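Local structure of formyltransferase (Francisella tularensis subsp. tularensis, 4NV1) at residues Pro99-Ile112 against Asn180-Met194. The protein belongs to the formyltransferase family, pairing a formyltransferase-type domain with a C-terminal dimerization domain, and is modelled here with bound dTDP-4-amino-4,6-dideoxyglucose. Residues are numbered along the deposited sequence; the frame is centred on the assembly and turned at random.
With 0FX (dTDP-4-amino-4,6-dideoxyglucose), chain I.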
loop_
_atom_site.group_PDB
_atom_site.type_symbol
_atom_site.label_atom_id
_atom_site.label_comp_id
_atom_site.label_asym_id
_atom_site.label_seq_id
_atom_site.Cartn_x
_atom_site.Cartn_y
_atom_site.Cartn_z
ATOM N N PRO A 99 17.335 -26.729 2.371
ATOM C CA PRO A 99 17.389 -26.386 3.764
ATOM C C PRO A 99 17.407 -24.871 4.023
ATOM O O PRO A 99 17.912 -24.476 5.065
ATOM C CB PRO A 99 18.758 -26.884 4.154
ATOM C CG PRO A 99 19.586 -26.576 2.927
ATOM C CD PRO A 99 18.671 -27.001 1.820
ATOM N N TYR A 100 16.979 -24.043 3.071
ATOM C CA TYR A 100 17.020 -22.560 3.215
ATOM C C TYR A 100 15.801 -21.934 3.935
ATOM O O TYR A 100 14.669 -22.213 3.592
ATOM C CB TYR A 100 17.208 -21.894 1.869
ATOM C CG TYR A 100 18.301 -22.482 0.978
ATOM C CD1 TYR A 100 17.937 -23.348 -0.031
ATOM C CD2 TYR A 100 19.647 -22.149 1.102
ATOM C CE1 TYR A 100 18.868 -23.912 -0.865
ATOM C CE2 TYR A 100 20.630 -22.714 0.256
ATOM C CZ TYR A 100 20.225 -23.573 -0.745
ATOM O OH TYR A 100 21.080 -24.226 -1.635
ATOM N N ASN A 101 16.079 -21.162 4.967
ATOM C CA ASN A 101 15.099 -20.349 5.725
ATOM C C ASN A 101 14.106 -21.294 6.350
ATOM O O ASN A 101 12.922 -21.223 6.091
ATOM C CB ASN A 101 14.417 -19.310 4.836
ATOM C CG ASN A 101 15.340 -18.160 4.523
ATOM O OD1 ASN A 101 16.124 -17.749 5.378
ATOM N ND2 ASN A 101 15.241 -17.622 3.313
ATOM N N ARG A 102 14.657 -22.312 7.001
ATOM C CA ARG A 102 13.878 -23.268 7.752
ATOM C C ARG A 102 13.275 -22.464 8.892
ATOM O O ARG A 102 13.826 -21.447 9.337
ATOM C CB ARG A 102 14.758 -24.435 8.261
ATOM C CG ARG A 102 15.182 -25.289 7.072
ATOM C CD ARG A 102 16.411 -26.150 7.302
ATOM N NE ARG A 102 16.309 -26.806 8.588
ATOM C CZ ARG A 102 17.105 -26.584 9.628
ATOM N NH1 ARG A 102 18.137 -25.753 9.518
ATOM N NH2 ARG A 102 16.864 -27.239 10.763
ATOM N N GLY A 103 12.134 -22.917 9.384
ATOM C CA GLY A 103 11.546 -22.187 10.512
ATOM C C GLY A 103 10.437 -21.266 10.066
ATOM O O GLY A 103 9.677 -21.590 9.159
ATOM N N TRP A 104 10.358 -20.119 10.695
ATOM C CA TRP A 104 9.196 -19.238 10.487
ATOM C C TRP A 104 9.203 -18.300 9.253
ATOM O O TRP A 104 10.183 -17.605 8.993
ATOM C CB TRP A 104 8.921 -18.451 11.781
ATOM C CG TRP A 104 8.085 -19.301 12.673
ATOM C CD1 TRP A 104 8.499 -20.364 13.429
ATOM C CD2 TRP A 104 6.668 -19.229 12.816
ATOM N NE1 TRP A 104 7.422 -20.932 14.061
ATOM C CE2 TRP A 104 6.287 -20.252 13.701
ATOM C CE3 TRP A 104 5.681 -18.388 12.291
ATOM C CZ2 TRP A 104 4.958 -20.447 14.084
ATOM C CZ3 TRP A 104 4.360 -18.594 12.662
ATOM C CH2 TRP A 104 4.013 -19.613 13.550
ATOM N N PHE A 105 8.085 -18.316 8.528
ATOM C CA PHE A 105 7.766 -17.450 7.409
ATOM C C PHE A 105 8.920 -17.356 6.429
ATOM O O PHE A 105 9.440 -16.270 6.194
ATOM C CB PHE A 105 7.404 -16.081 7.913
ATOM C CG PHE A 105 6.182 -16.066 8.811
ATOM C CD1 PHE A 105 6.052 -15.091 9.776
ATOM C CD2 PHE A 105 5.173 -17.021 8.712
ATOM C CE1 PHE A 105 4.970 -15.074 10.637
ATOM C CE2 PHE A 105 4.065 -16.997 9.561
ATOM C CZ PHE A 105 3.957 -16.001 10.510
ATOM N N PRO A 106 9.284 -18.500 5.867
ATOM C CA PRO A 106 10.374 -18.691 4.891
ATOM C C PRO A 106 10.307 -17.700 3.782
ATOM O O PRO A 106 11.333 -17.075 3.480
ATOM C CB PRO A 106 10.196 -20.119 4.394
ATOM C CG PRO A 106 8.839 -20.564 4.895
ATOM C CD PRO A 106 8.507 -19.741 6.086
ATOM N N GLN A 107 9.119 -17.475 3.220
ATOM C CA GLN A 107 9.022 -16.531 2.118
ATOM C C GLN A 107 9.343 -15.073 2.524
ATOM O O GLN A 107 9.981 -14.333 1.766
ATOM C CB GLN A 107 7.734 -16.645 1.278
ATOM C CG GLN A 107 6.511 -15.915 1.839
ATOM C CD GLN A 107 6.012 -16.555 3.073
ATOM O OE1 GLN A 107 6.454 -17.653 3.435
ATOM N NE2 GLN A 107 5.022 -15.930 3.719
ATOM N N VAL A 108 8.993 -14.683 3.745
ATOM C CA VAL A 108 9.352 -13.358 4.204
ATOM C C VAL A 108 10.862 -13.220 4.203
ATOM O O VAL A 108 11.418 -12.303 3.585
ATOM C CB VAL A 108 8.798 -13.038 5.581
ATOM C CG1 VAL A 108 9.287 -11.675 6.018
ATOM C CG2 VAL A 108 7.277 -13.083 5.595
ATOM N N PHE A 109 11.526 -14.128 4.881
ATOM C CA PHE A 109 12.996 -14.126 4.943
ATOM C C PHE A 109 13.613 -14.224 3.547
ATOM O O PHE A 109 14.625 -13.614 3.323
ATOM C CB PHE A 109 13.511 -15.241 5.889
ATOM C CG PHE A 109 13.342 -14.889 7.319
ATOM C CD1 PHE A 109 12.187 -15.207 7.985
ATOM C CD2 PHE A 109 14.320 -14.169 7.968
ATOM C CE1 PHE A 109 12.012 -14.792 9.285
ATOM C CE2 PHE A 109 14.136 -13.724 9.239
ATOM C CZ PHE A 109 12.994 -14.098 9.920
ATOM N N SER A 110 13.004 -14.910 2.594
ATOM C CA SER A 110 13.603 -15.035 1.277
ATOM C C SER A 110 13.522 -13.720 0.538
ATOM O O SER A 110 14.466 -13.328 -0.174
ATOM C CB SER A 110 13.059 -16.210 0.421
ATOM O OG SER A 110 13.544 -17.511 0.756
ATOM N N ILE A 111 12.451 -12.972 0.754
ATOM C CA ILE A 111 12.288 -11.729 0.015
ATOM C C ILE A 111 13.366 -10.778 0.443
ATOM O O ILE A 111 13.914 -9.982 -0.359
ATOM C CB ILE A 111 10.850 -11.120 0.188
ATOM C CG1 ILE A 111 9.817 -11.866 -0.651
ATOM C CG2 ILE A 111 10.859 -9.694 -0.351
ATOM C CD1 ILE A 111 8.371 -11.660 -0.205
ATOM N N ILE A 112 13.666 -10.832 1.722
ATOM C CA ILE A 112 14.746 -10.031 2.269
ATOM C C ILE A 112 16.171 -10.506 2.036
ATOM O O ILE A 112 17.021 -9.711 1.617
ATOM C CB ILE A 112 14.538 -9.812 3.775
ATOM C CG1 ILE A 112 13.248 -8.991 3.992
ATOM C CG2 ILE A 112 15.769 -9.162 4.422
ATOM C CD1 ILE A 112 12.676 -9.076 5.412
ATOM N N ASN A 180 21.479 -31.262 1.245
ATOM C CA ASN A 180 22.895 -31.112 0.850
ATOM C C ASN A 180 23.761 -30.339 1.838
ATOM O O ASN A 180 24.983 -30.467 1.778
ATOM C CB ASN A 180 23.058 -30.530 -0.572
ATOM C CG ASN A 180 22.547 -29.091 -0.723
ATOM O OD1 ASN A 180 21.890 -28.490 0.150
ATOM N ND2 ASN A 180 22.877 -28.517 -1.874
ATOM N N SER A 181 23.134 -29.541 2.704
ATOM C CA SER A 181 23.834 -28.798 3.734
ATOM C C SER A 181 22.825 -28.641 4.857
ATOM O O SER A 181 21.686 -29.003 4.617
ATOM C CB SER A 181 24.187 -27.418 3.194
ATOM O OG SER A 181 23.390 -26.466 3.868
ATOM N N GLU A 182 23.200 -28.058 5.999
ATOM C CA GLU A 182 22.258 -27.773 7.117
ATOM C C GLU A 182 21.405 -26.501 6.917
ATOM O O GLU A 182 20.329 -26.418 7.526
ATOM C CB GLU A 182 22.961 -27.656 8.483
ATOM C CG GLU A 182 23.413 -28.958 9.138
ATOM C CD GLU A 182 22.281 -29.858 9.649
ATOM O OE1 GLU A 182 22.147 -31.013 9.168
ATOM O OE2 GLU A 182 21.532 -29.455 10.562
ATOM N N GLY A 183 21.895 -25.602 6.051
ATOM C CA GLY A 183 21.266 -24.349 5.584
ATOM C C GLY A 183 21.081 -23.358 6.719
ATOM O O GLY A 183 22.029 -23.047 7.393
ATOM N N ASN A 184 19.861 -22.938 7.029
ATOM C CA ASN A 184 19.679 -21.957 8.075
ATOM C C ASN A 184 18.274 -22.006 8.647
ATOM O O ASN A 184 17.360 -22.372 7.937
ATOM C CB ASN A 184 20.081 -20.572 7.551
ATOM C CG ASN A 184 19.075 -19.985 6.590
ATOM O OD1 ASN A 184 18.814 -20.543 5.526
ATOM N ND2 ASN A 184 18.475 -18.833 6.980
ATOM N N TYR A 185 18.111 -21.671 9.917
ATOM C CA TYR A 185 16.788 -21.617 10.590
ATOM C C TYR A 185 16.459 -20.194 11.063
ATOM O O TYR A 185 17.364 -19.486 11.491
ATOM C CB TYR A 185 16.870 -22.461 11.857
ATOM C CG TYR A 185 15.626 -22.509 12.741
ATOM C CD1 TYR A 185 14.558 -23.313 12.386
ATOM C CD2 TYR A 185 15.552 -21.847 13.961
ATOM C CE1 TYR A 185 13.422 -23.406 13.164
ATOM C CE2 TYR A 185 14.383 -21.895 14.746
ATOM C CZ TYR A 185 13.322 -22.668 14.326
ATOM O OH TYR A 185 12.166 -22.858 15.035
ATOM N N ASN A 186 15.184 -19.810 11.055
ATOM C CA ASN A 186 14.764 -18.513 11.554
ATOM C C ASN A 186 13.733 -18.784 12.633
ATOM O O ASN A 186 12.743 -19.444 12.370
ATOM C CB ASN A 186 14.174 -17.674 10.393
ATOM C CG ASN A 186 15.189 -17.423 9.286
ATOM O OD1 ASN A 186 16.218 -16.874 9.565
ATOM N ND2 ASN A 186 14.882 -17.769 8.023
ATOM N N SER A 187 13.950 -18.319 13.860
ATOM C CA SER A 187 12.920 -18.459 14.927
ATOM C C SER A 187 11.748 -17.503 14.845
ATOM O O SER A 187 11.828 -16.500 14.152
ATOM C CB SER A 187 13.521 -18.232 16.313
ATOM O OG SER A 187 14.408 -17.127 16.398
ATOM N N ILE A 188 10.661 -17.755 15.571
ATOM C CA ILE A 188 9.582 -16.758 15.634
ATOM C C ILE A 188 10.021 -15.433 16.285
ATOM O O ILE A 188 9.481 -14.370 15.986
ATOM C CB ILE A 188 8.313 -17.340 16.300
ATOM C CG1 ILE A 188 7.112 -16.417 16.070
ATOM C CG2 ILE A 188 8.571 -17.583 17.785
ATOM C CD1 ILE A 188 5.864 -17.151 15.637
ATOM N N HIS A 189 11.021 -15.491 17.155
ATOM C CA HIS A 189 11.686 -14.317 17.690
ATOM C C HIS A 189 12.498 -13.638 16.599
ATOM O O HIS A 189 12.613 -12.428 16.631
ATOM C CB HIS A 189 12.611 -14.746 18.834
ATOM C CG HIS A 189 13.384 -13.644 19.502
ATOM N ND1 HIS A 189 12.840 -12.820 20.470
ATOM C CD2 HIS A 189 14.697 -13.308 19.425
ATOM C CE1 HIS A 189 13.764 -11.984 20.911
ATOM N NE2 HIS A 189 14.899 -12.259 20.293
ATOM N N ASP A 190 13.103 -14.373 15.666
ATOM C CA ASP A 190 13.871 -13.698 14.623
ATOM C C ASP A 190 12.911 -12.831 13.817
ATOM O O ASP A 190 13.263 -11.724 13.454
ATOM C CB ASP A 190 14.583 -14.669 13.683
ATOM C CG ASP A 190 15.808 -15.324 14.314
ATOM O OD1 ASP A 190 16.614 -14.646 14.994
ATOM O OD2 ASP A 190 15.969 -16.541 14.089
ATOM N N TYR A 191 11.697 -13.333 13.576
ATOM C CA TYR A 191 10.671 -12.625 12.851
ATOM C C TYR A 191 10.283 -11.362 13.649
ATOM O O TYR A 191 10.367 -10.221 13.151
ATOM C CB TYR A 191 9.454 -13.553 12.596
ATOM C CG TYR A 191 8.313 -12.859 11.893
ATOM C CD1 TYR A 191 8.413 -12.525 10.547
ATOM C CD2 TYR A 191 7.148 -12.495 12.578
ATOM C CE1 TYR A 191 7.403 -11.835 9.906
ATOM C CE2 TYR A 191 6.122 -11.812 11.950
ATOM C CZ TYR A 191 6.256 -11.479 10.615
ATOM O OH TYR A 191 5.260 -10.812 9.937
ATOM N N LYS A 192 9.918 -11.574 14.913
ATOM C CA LYS A 192 9.420 -10.505 15.772
ATOM C C LYS A 192 10.394 -9.342 15.881
ATOM O O LYS A 192 9.973 -8.206 15.834
ATOM C CB LYS A 192 8.899 -11.044 17.112
ATOM C CG LYS A 192 7.511 -11.687 16.938
ATOM C CD LYS A 192 6.857 -12.179 18.240
ATOM C CE LYS A 192 5.593 -11.405 18.651
ATOM N NZ LYS A 192 4.299 -12.032 18.244
ATOM N N ASN A 193 11.690 -9.596 15.906
ATOM C CA ASN A 193 12.674 -8.535 15.855
ATOM C C ASN A 193 12.742 -7.710 14.568
ATOM O O ASN A 193 13.442 -6.723 14.537
ATOM C CB ASN A 193 14.067 -9.139 16.108
ATOM C CG ASN A 193 14.217 -9.706 17.519
ATOM O OD1 ASN A 193 13.632 -9.206 18.488
ATOM N ND2 ASN A 193 14.997 -10.772 17.635
ATOM N N MET A 194 12.128 -8.155 13.483
ATOM C CA MET A 194 12.182 -7.432 12.215
ATOM C C MET A 194 10.946 -6.556 12.063
ATOM O O MET A 194 10.866 -5.752 11.133
ATOM C CB MET A 194 12.114 -8.391 11.024
ATOM C CG MET A 194 13.169 -9.450 10.940
ATOM S SD MET A 194 13.335 -9.956 9.218
ATOM C CE MET A 194 11.786 -10.815 9.030
HETATM O O4P 0FX I . 0.996 -21.456 7.112
HETATM P P2 0FX I . -0.388 -21.505 7.809
HETATM O O3P 0FX I . -1.738 -21.694 7.152
HETATM O O1G 0FX I . -0.256 -21.854 9.355
HETATM C C1G 0FX I . 0.137 -23.138 9.783
HETATM C C2G 0FX I . 0.207 -22.900 11.283
HETATM O O2G 0FX I . -0.895 -22.114 11.746
HETATM C C3G 0FX I . 1.490 -22.194 11.676
HETATM O O3G 0FX I . 1.454 -22.252 13.118
HETATM C C4G 0FX I . 2.676 -22.930 11.021
HETATM N N4A 0FX I . 3.967 -22.388 11.419
HETATM C C5G 0FX I . 2.583 -22.965 9.491
HETATM C C6G 0FX I . 3.735 -23.750 8.877
HETATM O O5G 0FX I . 1.344 -23.595 9.160
HETATM O OPP 0FX I . -1.069 -20.128 8.237
HETATM P P 0FX I . -0.575 -18.791 8.925
HETATM O O1P 0FX I . -0.319 -18.857 10.417
HETATM O O2P 0FX I . -1.650 -17.999 8.191
HETATM O O5 0FX I . 0.728 -18.225 8.162
HETATM C C5 0FX I . 0.630 -18.036 6.745
HETATM C C4 0FX I . 1.393 -16.806 6.285
HETATM O O4 0FX I . 0.678 -15.643 6.660
HETATM C C3 0FX I . 2.763 -16.618 6.862
HETATM O O3 0FX I . 3.795 -17.175 6.034
HETATM C C2 0FX I . 2.964 -15.103 6.793
HETATM C C1 0FX I . 1.542 -14.575 6.977
HETATM N N11 0FX I . 1.391 -14.030 8.330
HETATM C C61 0FX I . 0.948 -14.826 9.327
HETATM C C51 0FX I . 0.825 -14.321 10.604
HETATM C C5A 0FX I . 0.388 -15.117 11.818
HETATM C C21 0FX I . 1.690 -12.734 8.554
HETATM O O21 0FX I . 2.089 -11.904 7.569
HETATM N N31 0FX I . 1.536 -12.173 9.758
HETATM C C41 0FX I . 1.104 -12.984 10.747
HETATM O O41 0FX I . 0.973 -12.535 11.990
HETATM O O HOH W 1 12.342 -18.895 7.530
#
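Arg102 and Gly103 pair with Tyr185 and Asn186 as a two-stranded parallel sheet, and each strand runs on into a helix that packs against the other. The parallel register rests on three bonds: Arg102 N to Asn184 O, Asn186 N to Arg102 O at 2.7 Å, and Trp104 N to Asn186 O.

Asn186 can be followed outward from its backbone. Its CB lies over the ring face of Phe109, 3.8 Å from the ring centroid, a CH-pi contact. With CG beside the backbone N (chi1 -61°), the amide stacks on the ring, the two planes 10° apart: CG sits over the ring centre, OD1 near Phe109 CD2 and CE2, and ND2 near Phe109 CG. That ND2 also donates to Asn101 OD1 at 2.9 Å and to a water that also lies within reach of Trp104 O, so both of its hydrogens are used. Asn184 ND2 meets the same Asn101 OD1 from the opposite face of the amide plane, neither donor lying on a lone pair. Asn113 ND2 is a third donor to this oxygen. Asn184 completes a two-bond grip by accepting from Asn101 N through OD1.

Met194 CE covers the other face of Phe109, 3.9 Å from its centroid, making this ring the filling between sheet and helix 188-195.

Toward the ligand pocket, Phe105 turns its edge to the face of Tyr191, with planes at 82°, while dTDP-4-amino-4,6-dideoxyglucose lies over one Phe105 face. Gln107 NE2, at the start of helix 106-113, donates almost straight to O3 of the ligand. The Trp104 ring is less well ordered; it lies between Ile188 CD1, 3.4 Å from the centroid of its six-membered ring, and ligand N4A on the opposite face, 3.4 Å from Trp104 CZ2.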